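Local coordinates for succinate dehydrogenase (Membrane anchor subunit) (Mycolicibacterium smegmatis, PDB 7D6V), which holds a membrane-embedded Rieske-type iron-sulfur cluster and probably anchors the succinate dehydrogenase complex Sdh1, relaying electrons from succinate toward quinone, at residues C[57-61]-C[258-263]; C[67-71]-C[251-255]; C[110-115]-C[202-208]. All coordinates share one frame; numbering follows the deposited sequence.

Interaction 1 of 3, residues C[57-61]-C[258-263]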
# COMPACT_ATOMS: atom_id res chain seq x y z
N SER C 57 -56.05 -18.26 10.97
CA SER C 57 -56.36 -19.13 12.10
C SER C 57 -55.08 -19.80 12.58
O SER C 57 -54.04 -19.71 11.93
CB SER C 57 -57.42 -20.17 11.72
OG SER C 57 -56.89 -21.18 10.89
N ALA C 58 -55.19 -20.45 13.73
CA ALA C 58 -54.08 -21.17 14.37
C ALA C 58 -52.90 -20.23 14.65
O ALA C 58 -51.79 -20.42 14.15
CB ALA C 58 -53.65 -22.37 13.52
N TYR C 59 -53.17 -19.22 15.47
CA TYR C 59 -52.16 -18.23 15.80
C TYR C 59 -52.13 -17.84 17.27
O TYR C 59 -51.30 -17.02 17.66
CB TYR C 59 -52.36 -16.96 14.95
CG TYR C 59 -53.71 -16.31 15.13
CD1 TYR C 59 -53.92 -15.36 16.11
CD2 TYR C 59 -54.78 -16.66 14.32
CE1 TYR C 59 -55.15 -14.77 16.29
CE2 TYR C 59 -56.02 -16.07 14.49
CZ TYR C 59 -56.19 -15.13 15.47
OH TYR C 59 -57.42 -14.54 15.64
N TRP C 60 -53.01 -18.40 18.10
CA TRP C 60 -53.16 -17.98 19.48
C TRP C 60 -53.45 -19.18 20.36
O TRP C 60 -54.38 -19.94 20.08
CB TRP C 60 -54.29 -16.95 19.60
CG TRP C 60 -54.73 -16.62 21.00
CD1 TRP C 60 -55.92 -16.94 21.57
CD2 TRP C 60 -54.00 -15.87 21.97
NE1 TRP C 60 -55.98 -16.45 22.85
CE2 TRP C 60 -54.81 -15.78 23.12
CE3 TRP C 60 -52.74 -15.26 21.99
CZ2 TRP C 60 -54.40 -15.13 24.27
CZ3 TRP C 60 -52.34 -14.61 23.14
CH2 TRP C 60 -53.16 -14.54 24.26
N VAL C 61 -52.65 -19.36 21.41
CA VAL C 61 -52.93 -20.36 22.44
C VAL C 61 -53.55 -19.64 23.63
O VAL C 61 -52.90 -18.81 24.27
CB VAL C 61 -51.65 -21.11 22.86
CG1 VAL C 61 -52.02 -22.32 23.69
CG2 VAL C 61 -50.86 -21.53 21.64
N ILE C 258 -45.89 -22.46 17.09
CA ILE C 258 -47.12 -21.93 17.66
C ILE C 258 -48.32 -22.49 16.91
O ILE C 258 -49.33 -22.86 17.51
CB ILE C 258 -47.11 -20.39 17.66
CG1 ILE C 258 -46.08 -19.88 18.66
CG2 ILE C 258 -48.48 -19.85 18.04
CD1 ILE C 258 -46.08 -18.38 18.81
N MET C 259 -48.23 -22.58 15.58
CA MET C 259 -49.30 -23.18 14.79
C MET C 259 -49.54 -24.63 15.18
O MET C 259 -50.70 -25.06 15.29
CB MET C 259 -48.96 -23.09 13.31
CG MET C 259 -50.03 -23.64 12.39
SD MET C 259 -49.56 -23.49 10.66
CE MET C 259 -48.28 -24.73 10.56
N LEU C 260 -48.47 -25.40 15.39
CA LEU C 260 -48.63 -26.79 15.79
C LEU C 260 -49.35 -26.90 17.12
O LEU C 260 -50.24 -27.74 17.29
CB LEU C 260 -47.27 -27.47 15.86
CG LEU C 260 -46.65 -27.89 14.54
CD1 LEU C 260 -45.17 -28.12 14.72
CD2 LEU C 260 -47.33 -29.14 14.03
N VAL C 261 -49.00 -26.04 18.07
CA VAL C 261 -49.63 -26.10 19.39
C VAL C 261 -51.09 -25.65 19.31
O VAL C 261 -51.96 -26.24 19.97
CB VAL C 261 -48.83 -25.27 20.41
CG1 VAL C 261 -49.50 -25.32 21.76
CG2 VAL C 261 -47.41 -25.80 20.50
N ALA C 262 -51.38 -24.62 18.53
CA ALA C 262 -52.77 -24.15 18.43
C ALA C 262 -53.64 -25.20 17.76
O ALA C 262 -54.75 -25.49 18.22
CB ALA C 262 -52.83 -22.83 17.68
N SER C 263 -53.17 -25.77 16.65
CA SER C 263 -53.94 -26.81 15.97
C SER C 263 -54.13 -28.00 16.89
O SER C 263 -55.25 -28.31 17.30
CB SER C 263 -53.25 -27.23 14.68
OG SER C 263 -53.19 -26.16 13.76
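Ala58 sits against the turn of helix that carries Met259 and Ala262, and the tight part of the contact is built around it. Its CB points at the helix and reaches Met259 CG at 4.0 Å, while Ala262 CB comes up under the backbone, 3.9 Å from Ala58 CA. The carbonyl of Ala58 also lies close to the helix backbone, its O 3.8 Å from Met259 CA; Arg52 supplies that oxygen with a hydrogen bond. Residues 57-61 lead from the end of helix 33-55 into the first strand of a short beta hairpin, whose strands 60-61 and 66-67 run antiparallel beside the last turns of helix 240-264. Farther along, Val61 and Val261 meet as crossed branches, CG2 to CG1 at 4.0 Å, and Ile258 CG2 rests against Tyr59 O. Tyr59 and Trp60 start away from the helix: Tyr59 stacks on Tyr71 and hydrogen-bonds through OH to Ala80 N, whereas Trp60 meets His65. At the exposed edge Ser263 OG makes a single polar contact, 3.8 Å from Ala58 CB, and buries little surface. This hydroxyl turns back on its own helix, chi1 of -64° laying it beside the backbone N, and Ser263 OG donates to Met259 O at 3.1 Å. Ser263 N bonds the same oxygen from the opposite face of the carbonyl plane. On the same flank the thioether end of Met259 leads away from residues 57-61.

Interaction 2 of 3, residues C[67-71]-C[251-255]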
# COMPACT_ATOMS: atom_id res chain seq x y z
N LEU C 67 -48.74 -15.97 21.14
CA LEU C 67 -49.17 -15.26 19.95
C LEU C 67 -48.03 -15.23 18.94
O LEU C 67 -46.91 -14.85 19.28
CB LEU C 67 -49.62 -13.83 20.28
CG LEU C 67 -50.15 -13.01 19.11
CD1 LEU C 67 -51.38 -13.65 18.51
CD2 LEU C 67 -50.44 -11.60 19.56
N THR C 68 -48.33 -15.63 17.72
CA THR C 68 -47.33 -15.60 16.66
C THR C 68 -46.93 -14.16 16.35
O THR C 68 -47.79 -13.27 16.33
CB THR C 68 -47.89 -16.26 15.40
OG1 THR C 68 -48.26 -17.61 15.69
CG2 THR C 68 -46.85 -16.27 14.32
N PRO C 69 -45.64 -13.89 16.11
CA PRO C 69 -45.25 -12.55 15.67
C PRO C 69 -45.85 -12.13 14.35
O PRO C 69 -45.98 -10.92 14.10
CB PRO C 69 -43.72 -12.65 15.58
CG PRO C 69 -43.36 -13.78 16.46
CD PRO C 69 -44.48 -14.75 16.40
N PHE C 70 -46.23 -13.08 13.49
CA PHE C 70 -46.88 -12.74 12.23
C PHE C 70 -48.31 -12.27 12.41
O PHE C 70 -48.92 -11.79 11.45
CB PHE C 70 -46.84 -13.94 11.27
CG PHE C 70 -45.51 -14.12 10.59
CD1 PHE C 70 -44.95 -15.37 10.46
CD2 PHE C 70 -44.83 -13.04 10.07
CE1 PHE C 70 -43.74 -15.55 9.84
CE2 PHE C 70 -43.61 -13.21 9.44
CZ PHE C 70 -43.07 -14.46 9.33
N TYR C 71 -48.87 -12.40 13.62
CA TYR C 71 -50.19 -11.88 13.95
C TYR C 71 -50.14 -10.93 15.14
O TYR C 71 -51.16 -10.73 15.80
CB TYR C 71 -51.16 -13.03 14.26
CG TYR C 71 -51.62 -13.83 13.07
CD1 TYR C 71 -50.75 -14.67 12.40
CD2 TYR C 71 -52.93 -13.76 12.63
CE1 TYR C 71 -51.17 -15.41 11.32
CE2 TYR C 71 -53.36 -14.50 11.56
CZ TYR C 71 -52.48 -15.32 10.90
OH TYR C 71 -52.90 -16.06 9.83
N LEU C 251 -38.10 -16.68 12.97
CA LEU C 251 -39.49 -16.31 12.75
C LEU C 251 -40.28 -17.48 12.19
O LEU C 251 -41.39 -17.78 12.65
CB LEU C 251 -39.58 -15.11 11.81
CG LEU C 251 -39.45 -13.72 12.40
CD1 LEU C 251 -39.08 -12.72 11.33
CD2 LEU C 251 -40.74 -13.31 13.09
N VAL C 252 -39.71 -18.17 11.20
CA VAL C 252 -40.42 -19.30 10.60
C VAL C 252 -40.67 -20.40 11.62
O VAL C 252 -41.77 -20.94 11.72
CB VAL C 252 -39.66 -19.82 9.37
CG1 VAL C 252 -40.28 -21.12 8.88
CG2 VAL C 252 -39.67 -18.79 8.27
N LEU C 253 -39.65 -20.73 12.42
CA LEU C 253 -39.83 -21.79 13.42
C LEU C 253 -40.78 -21.37 14.53
O LEU C 253 -41.55 -22.20 15.03
CB LEU C 253 -38.50 -22.25 14.00
CG LEU C 253 -37.63 -23.22 13.18
CD1 LEU C 253 -36.97 -22.62 11.97
CD2 LEU C 253 -36.59 -23.85 14.09
N THR C 254 -40.75 -20.10 14.95
CA THR C 254 -41.69 -19.65 15.97
C THR C 254 -43.12 -19.77 15.48
O THR C 254 -43.99 -20.32 16.19
CB THR C 254 -41.36 -18.21 16.37
OG1 THR C 254 -39.95 -18.08 16.55
CG2 THR C 254 -42.05 -17.84 17.67
N ASP C 255 -43.39 -19.30 14.26
CA ASP C 255 -44.71 -19.51 13.66
C ASP C 255 -45.08 -20.98 13.60
O ASP C 255 -46.20 -21.36 13.95
CB ASP C 255 -44.77 -18.91 12.26
CG ASP C 255 -46.19 -18.65 11.80
OD1 ASP C 255 -46.58 -17.49 11.60
OD2 ASP C 255 -46.94 -19.64 11.63
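Thr68 and Asp255 bring their CA atoms to 5.6 Å where the chain, just past strand 66-67, enters a short 3-10 turn beside helix 240-264; Tyr71 N closes that turn on Thr68 O at 3.0 Å. The CB of Asp255 does not point straight at the turn, but chi1 of -160°, with CG roughly anti to the backbone N, brings its carboxylate there. OD1 lies against the Thr68 methyl CG2 and the Phe70 ring, which approach it at about a right angle to each other. It meets the ring at its edge near CD1, close to the ring plane, with the carboxylate turned 45° from that plane. Phe70 continues along the helix, its CZ 4.3 Å from Leu251 CB, and its ring also packs on Phe45 of helix 33-55. Pro69 completes the apolar side: its CB touches Leu251 CD2 at 3.9 Å, and its CD lies across the Thr254 methyl CG2 at 4.1 Å. Thr254 directs its hydroxyl back to Thr250 O, while helix 188-204 packs against it through Ile191, Leu192 and Asn195. No hydrogen bond joins the two segments. The buried carboxylate of Asp255 finds its charge partner in Arg52, which forms a salt bridge to OD2; this pairing is consistent with an ionised Asp255 that ties helix 240-264 to helix 33-55.

Interaction 3 of 3, residues C[110-115]-C[202-208]. With FES (Fe2/s2 (inorganic) cluster), chain J; PEV ((1S)-2-{[(2-aminoethoxy)(hydroxy)phosphoryl]oxy}-1-[(palmitoyloxy)methyl]ethyl stearate), chain I.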
# COMPACT_ATOMS: atom_id res chain seq x y z
N PHE C 110 -39.15 -2.43 6.03
CA PHE C 110 -37.90 -2.37 6.78
C PHE C 110 -36.89 -3.36 6.22
O PHE C 110 -35.70 -3.03 6.09
CB PHE C 110 -38.17 -2.65 8.25
CG PHE C 110 -36.94 -2.72 9.10
CD1 PHE C 110 -36.14 -1.60 9.28
CD2 PHE C 110 -36.58 -3.89 9.74
CE1 PHE C 110 -35.01 -1.66 10.06
CE2 PHE C 110 -35.46 -3.95 10.52
CZ PHE C 110 -34.67 -2.84 10.69
N ARG C 111 -37.32 -4.57 5.90
CA ARG C 111 -36.38 -5.53 5.34
C ARG C 111 -36.14 -5.31 3.85
O ARG C 111 -35.11 -5.74 3.34
CB ARG C 111 -36.86 -6.96 5.60
CG ARG C 111 -36.58 -7.41 7.02
CD ARG C 111 -36.79 -8.88 7.19
NE ARG C 111 -36.62 -9.30 8.58
CZ ARG C 111 -35.56 -9.96 9.04
NH1 ARG C 111 -34.57 -10.28 8.22
NH2 ARG C 111 -35.50 -10.30 10.32
N LEU C 112 -37.06 -4.64 3.15
CA LEU C 112 -36.85 -4.34 1.75
C LEU C 112 -35.86 -3.20 1.56
O LEU C 112 -35.14 -3.16 0.56
CB LEU C 112 -38.18 -3.99 1.09
CG LEU C 112 -38.33 -4.35 -0.39
CD1 LEU C 112 -38.19 -5.84 -0.59
CD2 LEU C 112 -39.66 -3.85 -0.92
N THR C 113 -35.81 -2.26 2.50
CA THR C 113 -34.86 -1.16 2.43
C THR C 113 -33.58 -1.45 3.18
O THR C 113 -32.68 -0.60 3.19
CB THR C 113 -35.50 0.14 2.95
OG1 THR C 113 -36.05 -0.09 4.26
CG2 THR C 113 -36.60 0.60 2.02
N CYS C 114 -33.47 -2.62 3.79
CA CYS C 114 -32.26 -2.99 4.51
C CYS C 114 -31.07 -2.96 3.56
O CYS C 114 -31.18 -3.38 2.41
CB CYS C 114 -32.41 -4.38 5.13
SG CYS C 114 -30.84 -5.19 5.53
N TYR C 115 -29.94 -2.46 4.04
CA TYR C 115 -28.74 -2.37 3.21
C TYR C 115 -28.24 -3.75 2.79
O TYR C 115 -27.87 -3.95 1.63
CB TYR C 115 -27.65 -1.59 3.94
CG TYR C 115 -27.83 -0.08 3.88
CD1 TYR C 115 -27.32 0.65 2.82
CD2 TYR C 115 -28.50 0.60 4.88
CE1 TYR C 115 -27.48 2.01 2.75
CE2 TYR C 115 -28.66 1.97 4.82
CZ TYR C 115 -28.15 2.67 3.75
OH TYR C 115 -28.30 4.03 3.68
N TYR C 202 -30.81 -8.14 15.55
CA TYR C 202 -30.84 -7.74 14.15
C TYR C 202 -31.21 -6.28 13.99
O TYR C 202 -30.63 -5.56 13.17
CB TYR C 202 -31.81 -8.63 13.37
CG TYR C 202 -32.09 -8.13 11.97
CD1 TYR C 202 -31.09 -8.11 11.01
CD2 TYR C 202 -33.35 -7.68 11.61
CE1 TYR C 202 -31.34 -7.66 9.74
CE2 TYR C 202 -33.60 -7.23 10.34
CZ TYR C 202 -32.60 -7.22 9.41
OH TYR C 202 -32.85 -6.77 8.14
N THR C 203 -32.19 -5.81 14.76
CA THR C 203 -32.60 -4.41 14.68
C THR C 203 -31.50 -3.47 15.15
O THR C 203 -31.31 -2.39 14.58
CB THR C 203 -33.88 -4.20 15.50
OG1 THR C 203 -34.84 -5.19 15.14
CG2 THR C 203 -34.46 -2.82 15.24
N LEU C 204 -30.75 -3.87 16.18
CA LEU C 204 -29.70 -3.01 16.71
C LEU C 204 -28.39 -3.11 15.93
O LEU C 204 -27.51 -2.27 16.14
CB LEU C 204 -29.45 -3.32 18.18
CG LEU C 204 -30.60 -3.01 19.14
CD1 LEU C 204 -30.16 -3.22 20.57
CD2 LEU C 204 -31.10 -1.59 18.92
N SER C 205 -28.24 -4.09 15.05
CA SER C 205 -27.08 -4.15 14.17
C SER C 205 -27.32 -3.41 12.86
O SER C 205 -26.49 -3.51 11.95
CB SER C 205 -26.69 -5.60 13.90
OG SER C 205 -27.65 -6.26 13.10
N CYS C 206 -28.43 -2.69 12.75
CA CYS C 206 -28.76 -1.97 11.53
C CYS C 206 -27.75 -0.86 11.20
O CYS C 206 -27.21 -0.21 12.09
CB CYS C 206 -30.17 -1.38 11.62
SG CYS C 206 -30.46 0.03 10.52
N HIS C 207 -27.51 -0.66 9.90
CA HIS C 207 -26.58 0.37 9.45
C HIS C 207 -27.09 1.77 9.77
O HIS C 207 -26.29 2.67 10.01
CB HIS C 207 -26.34 0.24 7.95
CG HIS C 207 -25.28 -0.75 7.59
ND1 HIS C 207 -25.56 -2.00 7.09
CD2 HIS C 207 -23.93 -0.67 7.65
CE1 HIS C 207 -24.44 -2.65 6.87
NE2 HIS C 207 -23.43 -1.87 7.20
N SER C 208 -28.41 1.97 9.76
CA SER C 208 -28.97 3.25 10.16
C SER C 208 -28.84 3.48 11.65
O SER C 208 -28.66 4.62 12.09
CB SER C 208 -30.43 3.36 9.73
OG SER C 208 -30.54 3.42 8.32
FE1 FES J . -30.14 -3.80 7.46
FE2 FES J . -31.01 -1.61 8.77
S1 FES J . -29.37 -1.75 7.31
S2 FES J . -31.72 -3.68 8.99
C48 PEV I . -37.26 -11.08 4.42
C47 PEV I . -38.41 -10.49 3.62
C46 PEV I . -37.90 -9.47 2.61
C45 PEV I . -37.34 -10.17 1.38
C44 PEV I . -37.56 -9.36 0.11
C43 PEV I . -36.67 -9.84 -1.03
C42 PEV I . -37.41 -9.78 -2.35
C41 PEV I . -36.97 -8.58 -3.17
C40 PEV I . -37.25 -8.78 -4.65
C39 PEV I . -37.85 -7.53 -5.26
C38 PEV I . -36.76 -6.51 -5.54
C37 PEV I . -36.15 -6.71 -6.91
C36 PEV I . -36.11 -5.41 -7.69
C35 PEV I . -34.73 -4.76 -7.60
C34 PEV I . -34.46 -3.91 -8.83
C33 PEV I . -35.63 -2.97 -9.11
C32 PEV I . -35.68 -2.61 -10.58
C31 PEV I . -34.93 -1.31 -10.85
O31 PEV I . -33.77 -1.26 -10.68
O2 PEV I . -35.63 -0.19 -11.30
C2 PEV I . -35.30 0.16 -12.60
C1 PEV I . -34.30 1.30 -12.56
O3P PEV I . -33.01 0.75 -12.58
P PEV I . -32.01 1.13 -13.84
O1P PEV I . -32.33 0.26 -15.03
O2P PEV I . -30.58 0.91 -13.42
O4P PEV I . -32.26 2.70 -14.25
C4 PEV I . -33.05 2.99 -15.36
C5 PEV I . -33.87 4.24 -15.06
N6 PEV I . -35.04 4.30 -15.90
C3 PEV I . -36.57 0.58 -13.34
O3 PEV I . -37.54 -0.39 -13.10
C11 PEV I . -38.60 0.04 -12.29
O11 PEV I . -39.29 0.93 -12.64
C12 PEV I . -38.85 -0.62 -10.94
C13 PEV I . -40.32 -0.98 -10.74
C14 PEV I . -40.51 -2.06 -9.68
C15 PEV I . -39.74 -1.76 -8.40
C16 PEV I . -40.67 -1.67 -7.20
C17 PEV I . -40.10 -2.30 -5.92
C18 PEV I . -38.68 -2.84 -6.09
C19 PEV I . -37.70 -2.26 -5.07
C20 PEV I . -38.29 -1.13 -4.23
C21 PEV I . -37.51 -0.91 -2.94
C22 PEV I . -38.34 -0.18 -1.88
C23 PEV I . -38.12 1.33 -1.87
C24 PEV I . -39.42 2.06 -1.58
C25 PEV I . -39.75 2.09 -0.09
C26 PEV I . -41.09 1.44 0.21
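Tyr202 reaches over to Cys114, its OH 3.7 Å from Cys114 SG, beside a [2Fe-2S] cluster that joins Cys114 to Cys206. Metal coordination dominates: Cys114 SG binds FE1 at 2.5 Å and Cys206 SG binds FE2 at the same distance; His240 and His155 respectively add one nitrogen to each iron. Both thiolates stand roughly anti to their backbone N, chi1 159° and 158°, and each cysteine is the N-cap of the helix that follows it. The first amides of those two helices both approach one bridging sulfide, Tyr115 N and His207 N each lying 3.4 Å from S1. The rings of Tyr115 and His207 also turn an edge to S1, while Tyr115 CD2 packs on His207 CB at 3.8 Å. The other sulfide, S2, is lined by aromatic groups. Tyr202 OH is 3.4 Å from it and Phe110 CZ 3.5 Å, and the two rings touch through their CE2 atoms. Cation-pi stacking closes this side: the Arg111 guanidinium lies flat on the Tyr202 ring, planes 13° apart, and NH2 is held by Thr247. Lipid meets the outer flank, with PEV C48 3.6 Å from Arg111 CD. Polar ends of Tyr115 and Ser208 hydrogen-bond to Glu229 of the iron-sulfur subunit, placing the site at the subunit interface. Two cysteines and two histidines are the ligand set of a Rieske-type centre, but each iron here takes one of each, unlike the classical Rieske site with both histidines on one iron.

In the fold
Interactions 1 and 2 are neighbours on helix 240-264, centres 10 Å apart, and touch directly: Tyr59 O lies 3.3 Å from Thr68 N, probably a hydrogen bond, and Ile258 CG2 packs on Thr68. Arg52 serves both, bonding backbone carbonyls of 57-61 and the carboxylate of Asp255. Interaction 3 lies deeper, its centre about 20 Å from that of interaction 2 and 29 Å from that of interaction 1. The same helix connects all three, since His240 at its start binds the cluster. The side chain of Leu251 in interaction 2 is about 12 Å from the cluster, and the side chain of Tyr115 in interaction 3 about 10 Å from the bound ubiquinone-1.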